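Local coordinates for protein shikimate dehydrogenase (NADP(+)) (Peptoclostridium difficile, PDB 5DZS) that probably catalyses the reversible NADPH-linked reduction of 3-dehydroshikimate to shikimate, the fourth of seven steps on the way to chorismate, at residues T100-M111 / Y234-S243; I142-K152 / K161-L170. One frame throughout, in Å; residues are numbered along the deposited sequence. Where two conformers were deposited one is given.

Interaction 1. Residues T100-M111 / Y234-S243; sequences TDYFGLDSMFKM and YMLVGQAIKS
The predicted shikimate site runs through this crossing of helix 101-111 with helix 233-248, where Gln239 reaches over to Asp101. Both residues are predicted shikimate ligands. Gln239 NE2 donates to Asp101 OD1 at 2.6 Å; the acceptor lies in the amide plane and receives the bond on its anti lone pair, while OD2 forms a salt bridge with Lys65, the predicted proton acceptor. A second, weak bond of 3.4 Å runs from Gln239 NE2 to Thr100 O. Beside it, Thr100 OG1 pairs with Asn86 and is joined by a water to Ser243 OG.

The short axes pass 8.5 Å apart with their directions at 133°, the CA atoms of Gly104 and Met235 being the nearest pair. CG swung opposite the backbone N (chi1 175°) and an extended chain carry the Met235 sulfur and CE into a hole among Asp101, Gly104, Leu105 and Met108, a knob whose CE is 3.7 Å from Leu105 CG.

On one flank, Lys242 folds at chi2 and chi3 to lay CE over the centre of the Phe103 ring, 3.4 Å from the centroid. Its NZ makes an off-centre cation-pi contact and a salt bridge to Asp249 of the second subunit. Farther along, Met111 CG covers a face of the Tyr234 ring at 3.7 Å from the centroid, with SD more distant above that face, a Met-aromatic contact, while Ser107 OG stands at the ring edge and shares a water with Tyr234 O.

The Gln239 bonds are consistent with its amide nitrogen facing this way, and probably help hold the Asp101 carboxylate where OD2 meets Lys65.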
loop_
_atom_site.group_PDB
_atom_site.type_symbol
_atom_site.label_atom_id
_atom_site.label_comp_id
_atom_site.label_asym_id
_atom_site.label_seq_id
_atom_site.Cartn_x
_atom_site.Cartn_y
_atom_site.Cartn_z
ATOM N N THR B 100 7.592 4.569 7.001
ATOM C CA THR B 100 6.452 4.636 7.867
ATOM C C THR B 100 6.645 5.653 9.023
ATOM O O THR B 100 5.764 5.713 9.910
ATOM C CB THR B 100 6.258 3.323 8.502
ATOM O OG1 THR B 100 7.410 3.104 9.351
ATOM C CG2 THR B 100 6.079 2.193 7.447
ATOM N N ASP B 101 7.735 6.446 9.048
ATOM C CA ASP B 101 7.956 7.409 10.174
ATOM C C ASP B 101 6.880 8.498 10.322
ATOM O O ASP B 101 6.474 8.827 11.461
ATOM C CB ASP B 101 9.358 8.075 10.125
ATOM C CG ASP B 101 10.459 7.203 10.721
ATOM O OD1 ASP B 101 10.146 6.248 11.451
ATOM O OD2 ASP B 101 11.659 7.500 10.481
ATOM N N TYR B 102 6.454 9.111 9.221
ATOM C CA TYR B 102 5.391 10.125 9.277
ATOM C C TYR B 102 4.106 9.463 9.795
ATOM O O TYR B 102 3.442 10.002 10.677
ATOM C CB TYR B 102 5.188 10.753 7.884
ATOM C CG TYR B 102 4.195 11.885 7.742
ATOM C CD1 TYR B 102 2.816 11.641 7.716
ATOM C CD2 TYR B 102 4.627 13.177 7.524
ATOM C CE1 TYR B 102 1.911 12.664 7.541
ATOM C CE2 TYR B 102 3.722 14.209 7.333
ATOM C CZ TYR B 102 2.362 13.938 7.346
ATOM O OH TYR B 102 1.468 14.965 7.156
ATOM N N PHE B 103 3.765 8.298 9.248
ATOM C CA PHE B 103 2.564 7.562 9.673
ATOM C C PHE B 103 2.545 7.226 11.166
ATOM O O PHE B 103 1.533 7.473 11.854
ATOM C CB PHE B 103 2.380 6.277 8.856
ATOM C CG PHE B 103 1.402 5.334 9.472
ATOM C CD1 PHE B 103 0.045 5.433 9.184
ATOM C CD2 PHE B 103 1.817 4.405 10.402
ATOM C CE1 PHE B 103 -0.868 4.583 9.795
ATOM C CE2 PHE B 103 0.910 3.563 11.017
ATOM C CZ PHE B 103 -0.435 3.656 10.713
ATOM N N GLY B 104 3.667 6.706 11.677
ATOM C CA GLY B 104 3.775 6.327 13.079
ATOM C C GLY B 104 3.659 7.527 14.002
ATOM O O GLY B 104 3.063 7.415 15.085
ATOM N N LEU B 105 4.247 8.661 13.604
ATOM C CA LEU B 105 4.158 9.886 14.403
ATOM C C LEU B 105 2.694 10.343 14.472
ATOM O O LEU B 105 2.177 10.643 15.552
ATOM C CB LEU B 105 5.018 11.007 13.810
ATOM C CG LEU B 105 6.540 10.854 13.905
ATOM C CD1 LEU B 105 7.240 11.701 12.849
ATOM C CD2 LEU B 105 7.020 11.208 15.304
ATOM N N ASP B 106 2.032 10.361 13.313
ATOM C CA ASP B 106 0.637 10.782 13.246
ATOM C C ASP B 106 -0.189 9.934 14.208
ATOM O O ASP B 106 -0.988 10.442 14.983
ATOM C CB ASP B 106 0.095 10.643 11.833
ATOM C CG ASP B 106 -1.366 11.009 11.736
ATOM O OD1 ASP B 106 -1.702 12.179 11.973
ATOM O OD2 ASP B 106 -2.178 10.129 11.407
ATOM N N SER B 107 0.022 8.630 14.141
ATOM C CA SER B 107 -0.655 7.666 14.997
ATOM C C SER B 107 -0.457 7.942 16.500
ATOM O O SER B 107 -1.439 7.986 17.276
ATOM C CB SER B 107 -0.124 6.274 14.660
ATOM O OG SER B 107 -0.759 5.286 15.431
ATOM N N MET B 108 0.811 8.126 16.883
ATOM C CA MET B 108 1.246 8.407 18.266
ATOM C C MET B 108 0.635 9.706 18.810
ATOM O O MET B 108 0.208 9.769 19.963
ATOM C CB MET B 108 2.782 8.506 18.300
ATOM C CG MET B 108 3.393 8.970 19.623
ATOM S SD MET B 108 5.194 9.243 19.562
ATOM C CE MET B 108 5.288 10.628 18.433
ATOM N N PHE B 109 0.625 10.741 17.979
ATOM C CA PHE B 109 0.065 12.052 18.363
ATOM C C PHE B 109 -1.440 11.977 18.574
ATOM O O PHE B 109 -1.964 12.560 19.521
ATOM C CB PHE B 109 0.412 13.138 17.345
ATOM C CG PHE B 109 1.763 13.756 17.559
ATOM C CD1 PHE B 109 2.906 13.129 17.109
ATOM C CD2 PHE B 109 1.888 14.974 18.202
ATOM C CE1 PHE B 109 4.151 13.700 17.290
ATOM C CE2 PHE B 109 3.137 15.551 18.401
ATOM C CZ PHE B 109 4.266 14.915 17.936
ATOM N N LYS B 110 -2.135 11.248 17.708
ATOM C CA LYS B 110 -3.578 11.075 17.861
ATOM C C LYS B 110 -3.892 10.295 19.122
ATOM O O LYS B 110 -4.797 10.645 19.863
ATOM C CB LYS B 110 -4.178 10.343 16.660
ATOM C CG LYS B 110 -4.218 11.166 15.390
ATOM C CD LYS B 110 -4.638 10.307 14.216
ATOM C CE LYS B 110 -4.753 11.123 12.942
ATOM N NZ LYS B 110 -4.815 10.238 11.751
ATOM N N MET B 111 -3.133 9.242 19.374
ATOM C CA MET B 111 -3.369 8.406 20.544
ATOM C C MET B 111 -3.157 9.210 21.832
ATOM O O MET B 111 -3.938 9.088 22.780
ATOM C CB MET B 111 -2.465 7.164 20.479
ATOM C CG MET B 111 -2.519 6.236 21.681
ATOM S SD MET B 111 -1.616 6.861 23.112
ATOM C CE MET B 111 0.064 6.967 22.471
ATOM N N TYR B 234 4.216 3.078 21.281
ATOM C CA TYR B 234 3.031 3.011 20.430
ATOM C C TYR B 234 3.412 3.170 18.958
ATOM O O TYR B 234 2.886 2.488 18.081
ATOM C CB TYR B 234 2.005 4.076 20.852
ATOM C CG TYR B 234 0.626 3.871 20.292
ATOM C CD1 TYR B 234 -0.249 2.978 20.893
ATOM C CD2 TYR B 234 0.188 4.564 19.170
ATOM C CE1 TYR B 234 -1.518 2.785 20.401
ATOM C CE2 TYR B 234 -1.097 4.372 18.670
ATOM C CZ TYR B 234 -1.937 3.485 19.291
ATOM O OH TYR B 234 -3.230 3.253 18.844
ATOM N N MET B 235 4.328 4.090 18.692
ATOM C CA MET B 235 4.799 4.333 17.342
ATOM C C MET B 235 5.515 3.098 16.811
ATOM O O MET B 235 5.337 2.704 15.658
ATOM C CB MET B 235 5.711 5.552 17.308
ATOM C CG MET B 235 6.341 5.812 15.973
ATOM S SD MET B 235 7.080 7.447 16.032
ATOM C CE MET B 235 7.985 7.451 14.481
ATOM N N LEU B 236 6.320 2.465 17.651
ATOM C CA LEU B 236 7.025 1.263 17.200
ATOM C C LEU B 236 6.046 0.155 16.781
ATOM O O LEU B 236 6.265 -0.568 15.820
ATOM C CB LEU B 236 7.968 0.730 18.282
ATOM C CG LEU B 236 9.199 1.577 18.594
ATOM C CD1 LEU B 236 9.989 0.953 19.728
ATOM C CD2 LEU B 236 10.082 1.754 17.361
ATOM N N VAL B 237 4.976 -0.024 17.535
ATOM C CA VAL B 237 4.006 -1.051 17.194
ATOM C C VAL B 237 3.261 -0.653 15.914
ATOM O O VAL B 237 3.057 -1.474 15.017
ATOM C CB VAL B 237 3.030 -1.309 18.367
ATOM C CG1 VAL B 237 2.010 -2.358 17.958
ATOM C CG2 VAL B 237 3.777 -1.776 19.597
ATOM N N GLY B 238 2.842 0.602 15.816
ATOM C CA GLY B 238 2.154 1.036 14.594
ATOM C C GLY B 238 3.002 0.889 13.360
ATOM O O GLY B 238 2.502 0.443 12.315
ATOM N N GLN B 239 4.271 1.273 13.464
ATOM C CA GLN B 239 5.180 1.122 12.311
ATOM C C GLN B 239 5.383 -0.342 11.933
ATOM O O GLN B 239 5.513 -0.685 10.734
ATOM C CB GLN B 239 6.490 1.757 12.627
ATOM C CG GLN B 239 6.372 3.228 12.729
ATOM C CD GLN B 239 7.723 3.845 12.971
ATOM O OE1 GLN B 239 8.400 3.577 13.991
ATOM N NE2 GLN B 239 8.141 4.670 12.033
ATOM N N ALA B 240 5.418 -1.247 12.903
ATOM C CA ALA B 240 5.579 -2.661 12.594
ATOM C C ALA B 240 4.370 -3.151 11.785
ATOM O O ALA B 240 4.496 -3.884 10.792
ATOM C CB ALA B 240 5.765 -3.506 13.842
ATOM N N ILE B 241 3.172 -2.736 12.216
ATOM C CA ILE B 241 1.937 -3.143 11.541
ATOM C C ILE B 241 1.864 -2.549 10.129
ATOM O O ILE B 241 1.523 -3.269 9.170
ATOM C CB ILE B 241 0.713 -2.792 12.416
ATOM C CG1 ILE B 241 0.715 -3.689 13.661
ATOM C CG2 ILE B 241 -0.597 -2.948 11.643
ATOM C CD1 ILE B 241 -0.258 -3.253 14.743
ATOM N N LYS B 242 2.213 -1.282 9.976
ATOM C CA LYS B 242 2.228 -0.681 8.652
ATOM C C LYS B 242 3.232 -1.396 7.742
ATOM O O LYS B 242 2.963 -1.628 6.564
ATOM C CB LYS B 242 2.535 0.819 8.751
ATOM C CG LYS B 242 2.503 1.555 7.427
ATOM C CD LYS B 242 1.134 1.545 6.766
ATOM C CE LYS B 242 0.043 2.248 7.568
ATOM N NZ LYS B 242 -1.327 2.219 6.947
ATOM N N SER B 243 4.404 -1.736 8.288
ATOM C CA SER B 243 5.378 -2.476 7.498
ATOM C C SER B 243 4.775 -3.810 7.028
ATOM O O SER B 243 4.955 -4.207 5.867
ATOM C CB SER B 243 6.656 -2.774 8.279
ATOM O OG SER B 243 7.391 -1.600 8.584
HETATM O O HOH W 1 8.307 0.672 9.493
HETATM O O HOH W 2 1.415 3.886 15.948
#

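Interaction 2. Residues I142-K152 / K161-L170; sequences IEKLYVSTRKK and KAILIDYEEL. With SO4 (sulfate ion), chain E.
The ring of Tyr167 is sandwiched between Arg150 and Ser148. On one face the guanidinium of Arg150 lies flat, centres 3.6 Å apart and planes 15° apart, a stacked cation-pi pair in the conformer described here; the arginine was modelled in two. A bend at chi2 (-61°) turns the arginine chain back over the ring, and NH1 is bonded to Pro194 O. Against the opposite face, toward the rim, sits Ser148 OG, 3.3 Å from Tyr167 CD1; this hydroxyl is buried and has no polar partner in the model. Thr149 O and a sulfate oxygen, O1, are at the ring edge.

The sulfate, probably from the crystallisation liquor, takes a bond from Thr149 OG1 to its O4 (2.7 Å), a weak one from Arg150 N to its O2, and another from Thr126. It lies at the C-terminal end of strand 144-149, the second strand of a Rossmann-type parallel sheet, consistent with the place where this family holds the 2'-phosphate of NADP.

Strand 163-166 is the outermost strand of that sheet within the chain and runs parallel to 144-149. Ile163 N donates to Leu145 O (2.8 Å) and Ile165 N to Val147 O (3.0 Å); in return Val147 N and Thr149 N donate to Ile163 O and Ile165 O. Tyr146 CD2 packs against Ile163 CB and Ile165 CG2 on one face of the sheet; on the other, Leu164 CD1 meets Thr149 CG2 at 3.7 Å.

Where the chain turns after Ile165, Asp166 OD1 accepts from Glu169 N at 2.9 Å, an Asx motif. At the opposite end Lys161 NZ donates to Glu143 O at 2.9 Å, from above the carbonyl plane.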
loop_
_atom_site.group_PDB
_atom_site.type_symbol
_atom_site.label_atom_id
_atom_site.label_comp_id
_atom_site.label_asym_id
_atom_site.label_seq_id
_atom_site.Cartn_x
_atom_site.Cartn_y
_atom_site.Cartn_z
ATOM N N ILE B 142 2.032 23.564 12.506
ATOM C CA ILE B 142 2.881 24.030 13.587
ATOM C C ILE B 142 3.163 25.509 13.304
ATOM O O ILE B 142 3.382 25.897 12.151
ATOM C CB ILE B 142 4.205 23.210 13.650
ATOM C CG1 ILE B 142 4.990 23.486 14.936
ATOM C CG2 ILE B 142 5.070 23.464 12.420
ATOM C CD1 ILE B 142 4.405 22.828 16.164
ATOM N N GLU B 143 3.126 26.336 14.340
ATOM C CA GLU B 143 3.365 27.768 14.173
ATOM C C GLU B 143 4.854 28.059 14.004
ATOM O O GLU B 143 5.258 28.769 13.082
ATOM C CB GLU B 143 2.809 28.541 15.377
ATOM C CG GLU B 143 3.015 30.050 15.311
ATOM C CD GLU B 143 2.292 30.698 14.143
ATOM O OE1 GLU B 143 1.189 30.230 13.769
ATOM O OE2 GLU B 143 2.822 31.692 13.606
ATOM N N LYS B 144 5.661 27.489 14.895
ATOM C CA LYS B 144 7.101 27.716 14.912
ATOM C C LYS B 144 7.794 26.370 15.096
ATOM O O LYS B 144 7.450 25.644 16.015
ATOM C CB LYS B 144 7.430 28.619 16.104
ATOM C CG LYS B 144 8.851 29.160 16.177
ATOM C CD LYS B 144 9.085 30.293 15.192
ATOM C CE LYS B 144 10.384 31.016 15.508
ATOM N NZ LYS B 144 10.683 32.109 14.549
ATOM N N LEU B 145 8.759 26.049 14.233
ATOM C CA LEU B 145 9.508 24.781 14.329
ATOM C C LEU B 145 11.025 24.979 14.301
ATOM O O LEU B 145 11.570 25.588 13.370
ATOM C CB LEU B 145 9.117 23.831 13.193
ATOM C CG LEU B 145 9.805 22.459 13.226
ATOM C CD1 LEU B 145 9.438 21.688 14.491
ATOM C CD2 LEU B 145 9.461 21.645 11.993
ATOM N N TYR B 146 11.698 24.465 15.331
ATOM C CA TYR B 146 13.150 24.498 15.413
ATOM C C TYR B 146 13.670 23.060 15.353
ATOM O O TYR B 146 13.007 22.136 15.818
ATOM C CB TYR B 146 13.630 25.082 16.740
ATOM C CG TYR B 146 13.145 26.475 17.111
ATOM C CD1 TYR B 146 11.945 26.652 17.792
ATOM C CD2 TYR B 146 13.925 27.597 16.859
ATOM C CE1 TYR B 146 11.503 27.912 18.166
ATOM C CE2 TYR B 146 13.497 28.865 17.236
ATOM C CZ TYR B 146 12.287 29.014 17.885
ATOM O OH TYR B 146 11.864 30.273 18.259
ATOM N N VAL B 147 14.854 22.886 14.781
ATOM C CA VAL B 147 15.535 21.595 14.769
ATOM C C VAL B 147 16.911 21.878 15.357
ATOM O O VAL B 147 17.637 22.728 14.839
ATOM C CB VAL B 147 15.665 20.999 13.359
ATOM C CG1 VAL B 147 16.442 19.692 13.407
ATOM C CG2 VAL B 147 14.289 20.777 12.755
ATOM N N SER B 148 17.245 21.202 16.453
ATOM C CA SER B 148 18.524 21.423 17.146
ATOM C C SER B 148 19.581 20.391 16.780
ATOM O O SER B 148 19.311 19.194 16.768
ATOM C CB SER B 148 18.308 21.408 18.659
ATOM O OG SER B 148 19.473 21.846 19.337
ATOM N N THR B 149 20.789 20.869 16.492
ATOM C CA THR B 149 21.909 20.010 16.115
ATOM C C THR B 149 23.141 20.437 16.914
ATOM O O THR B 149 23.221 21.583 17.366
ATOM C CB THR B 149 22.175 20.088 14.593
ATOM O OG1 THR B 149 23.178 19.136 14.219
ATOM C CG2 THR B 149 22.600 21.496 14.167
ATOM N N ARG B 150 24.087 19.518 17.104
ATOM C CA ARG B 150 25.310 19.833 17.853
ATOM C C ARG B 150 26.169 20.868 17.123
ATOM O O ARG B 150 26.785 21.728 17.755
ATOM C CB ARG B 150 26.128 18.569 18.125
ATOM C CG ARG B 150 25.427 17.542 18.997
ATOM C CD ARG B 150 25.090 18.063 20.391
ATOM N NE ARG B 150 24.356 17.058 21.164
ATOM C CZ ARG B 150 23.854 17.251 22.382
ATOM N NH1 ARG B 150 23.203 16.269 22.993
ATOM N NH2 ARG B 150 23.994 18.417 22.987
ATOM N N LYS B 151 26.206 20.784 15.794
ATOM C CA LYS B 151 26.987 21.722 14.985
ATOM C C LYS B 151 26.276 21.965 13.665
ATOM O O LYS B 151 26.052 21.036 12.891
ATOM C CB LYS B 151 28.412 21.218 14.753
ATOM C CG LYS B 151 29.308 22.245 14.073
ATOM C CD LYS B 151 30.765 21.820 14.067
ATOM C CE LYS B 151 31.648 22.914 13.487
ATOM N NZ LYS B 151 33.091 22.558 13.547
ATOM N N LYS B 152 25.931 23.225 13.415
ATOM C CA LYS B 152 25.197 23.599 12.209
ATOM C C LYS B 152 25.951 23.331 10.915
ATOM O O LYS B 152 25.349 22.889 9.934
ATOM C CB LYS B 152 24.850 25.083 12.241
ATOM C CG LYS B 152 24.005 25.525 13.417
ATOM C CD LYS B 152 23.801 27.024 13.335
ATOM C CE LYS B 152 23.025 27.559 14.518
ATOM N NZ LYS B 152 22.902 29.041 14.438
ATOM N N LYS B 161 10.925 26.919 6.504
ATOM C CA LYS B 161 10.129 27.346 7.652
ATOM C C LYS B 161 10.761 26.866 8.965
ATOM O O LYS B 161 10.622 27.520 9.998
ATOM C CB LYS B 161 8.694 26.829 7.532
ATOM C CG LYS B 161 7.803 27.170 8.716
ATOM C CD LYS B 161 6.360 26.757 8.469
ATOM C CE LYS B 161 5.510 26.940 9.717
ATOM N NZ LYS B 161 5.526 28.345 10.211
ATOM N N ALA B 162 11.444 25.725 8.921
ATOM C CA ALA B 162 12.113 25.192 10.110
ATOM C C ALA B 162 13.409 25.965 10.375
ATOM O O ALA B 162 14.142 26.297 9.442
ATOM C CB ALA B 162 12.404 23.711 9.934
ATOM N N ILE B 163 13.686 26.254 11.643
ATOM C CA ILE B 163 14.887 27.004 12.018
ATOM C C ILE B 163 15.959 26.097 12.624
ATOM O O ILE B 163 15.734 25.434 13.634
ATOM C CB ILE B 163 14.546 28.124 13.023
ATOM C CG1 ILE B 163 13.392 28.969 12.483
ATOM C CG2 ILE B 163 15.776 28.984 13.307
ATOM C CD1 ILE B 163 12.876 29.993 13.459
ATOM N N LEU B 164 17.131 26.086 12.001
ATOM C CA LEU B 164 18.238 25.283 12.484
ATOM C C LEU B 164 18.920 26.032 13.622
ATOM O O LEU B 164 19.304 27.199 13.464
ATOM C CB LEU B 164 19.243 25.024 11.360
ATOM C CG LEU B 164 20.418 24.110 11.725
ATOM C CD1 LEU B 164 19.931 22.681 11.930
ATOM C CD2 LEU B 164 21.500 24.159 10.653
ATOM N N ILE B 165 19.053 25.363 14.767
ATOM C CA ILE B 165 19.713 25.935 15.937
ATOM C C ILE B 165 20.676 24.928 16.534
ATOM O O ILE B 165 20.667 23.756 16.157
ATOM C CB ILE B 165 18.704 26.339 17.039
ATOM C CG1 ILE B 165 17.936 25.108 17.554
ATOM C CG2 ILE B 165 17.743 27.399 16.515
ATOM C CD1 ILE B 165 17.017 25.400 18.719
ATOM N N ASP B 166 21.526 25.396 17.449
ATOM C CA ASP B 166 22.417 24.500 18.184
ATOM C C ASP B 166 21.910 24.443 19.622
ATOM O O ASP B 166 20.994 25.181 19.988
ATOM C CB ASP B 166 23.902 24.891 18.075
ATOM C CG ASP B 166 24.222 26.223 18.717
ATOM O OD1 ASP B 166 23.474 26.695 19.597
ATOM O OD2 ASP B 166 25.266 26.792 18.345
ATOM N N TYR B 167 22.497 23.569 20.428
ATOM C CA TYR B 167 22.031 23.358 21.802
ATOM C C TYR B 167 22.268 24.563 22.729
ATOM O O TYR B 167 21.661 24.657 23.802
ATOM C CB TYR B 167 22.619 22.053 22.364
ATOM C CG TYR B 167 21.974 20.802 21.779
ATOM C CD1 TYR B 167 22.222 20.407 20.467
ATOM C CD2 TYR B 167 21.118 20.016 22.543
ATOM C CE1 TYR B 167 21.632 19.265 19.932
ATOM C CE2 TYR B 167 20.522 18.878 22.016
ATOM C CZ TYR B 167 20.783 18.505 20.712
ATOM O OH TYR B 167 20.195 17.362 20.186
ATOM N N GLU B 168 23.131 25.483 22.300
ATOM C CA GLU B 168 23.396 26.701 23.054
ATOM C C GLU B 168 22.223 27.654 22.892
ATOM O O GLU B 168 21.715 28.193 23.875
ATOM C CB GLU B 168 24.693 27.356 22.578
ATOM C CG GLU B 168 25.909 26.476 22.798
ATOM C CD GLU B 168 26.107 26.136 24.266
ATOM O OE1 GLU B 168 25.897 27.033 25.123
ATOM O OE2 GLU B 168 26.484 24.976 24.556
ATOM N N GLU B 169 21.785 27.843 21.646
ATOM C CA GLU B 169 20.638 28.700 21.353
ATOM C C GLU B 169 19.375 28.135 21.963
ATOM O O GLU B 169 18.468 28.868 22.316
ATOM C CB GLU B 169 20.413 28.831 19.852
ATOM C CG GLU B 169 21.561 29.445 19.074
ATOM C CD GLU B 169 21.271 29.452 17.592
ATOM O OE1 GLU B 169 20.596 30.391 17.112
ATOM O OE2 GLU B 169 21.734 28.521 16.906
ATOM N N LEU B 170 19.305 26.812 22.052
ATOM C CA LEU B 170 18.132 26.155 22.612
ATOM C C LEU B 170 17.865 26.555 24.055
ATOM O O LEU B 170 16.726 26.492 24.513
ATOM C CB LEU B 170 18.302 24.635 22.526
ATOM C CG LEU B 170 17.168 23.785 23.098
ATOM C CD1 LEU B 170 15.833 24.095 22.433
ATOM C CD2 LEU B 170 17.506 22.313 22.931
HETATM S S SO4 E . 22.454 16.077 16.055
HETATM O O1 SO4 E . 21.573 16.698 17.071
HETATM O O2 SO4 E . 23.862 16.273 16.466
HETATM O O3 SO4 E . 22.147 14.630 15.955
HETATM O O4 SO4 E . 22.234 16.702 14.732
HETATM O O HOH W 3 25.504 22.368 20.135
#

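In the fold
Interaction 2 is nested along the chain inside the loop closed by interaction 1. Helix 101-111 leads from strand 94-98 of the mixed, substrate-binding sheet to strand 120-124 of the parallel sheet, and helix 233-248 leaves that sheet after strand 228-230, so interaction 1 joins the two chain passages between the domains. Interaction 2 lies at the outer edge of the parallel sheet. The centres are 24 Å apart and the nearest atoms about 8 Å, without touching. Helix 128-139 bridges them: Leu105 packs on it from one contact, and Leu145, Val147 and Ala162 from the other. One contact thus borders the predicted shikimate site, the other the probable cofactor phosphate site.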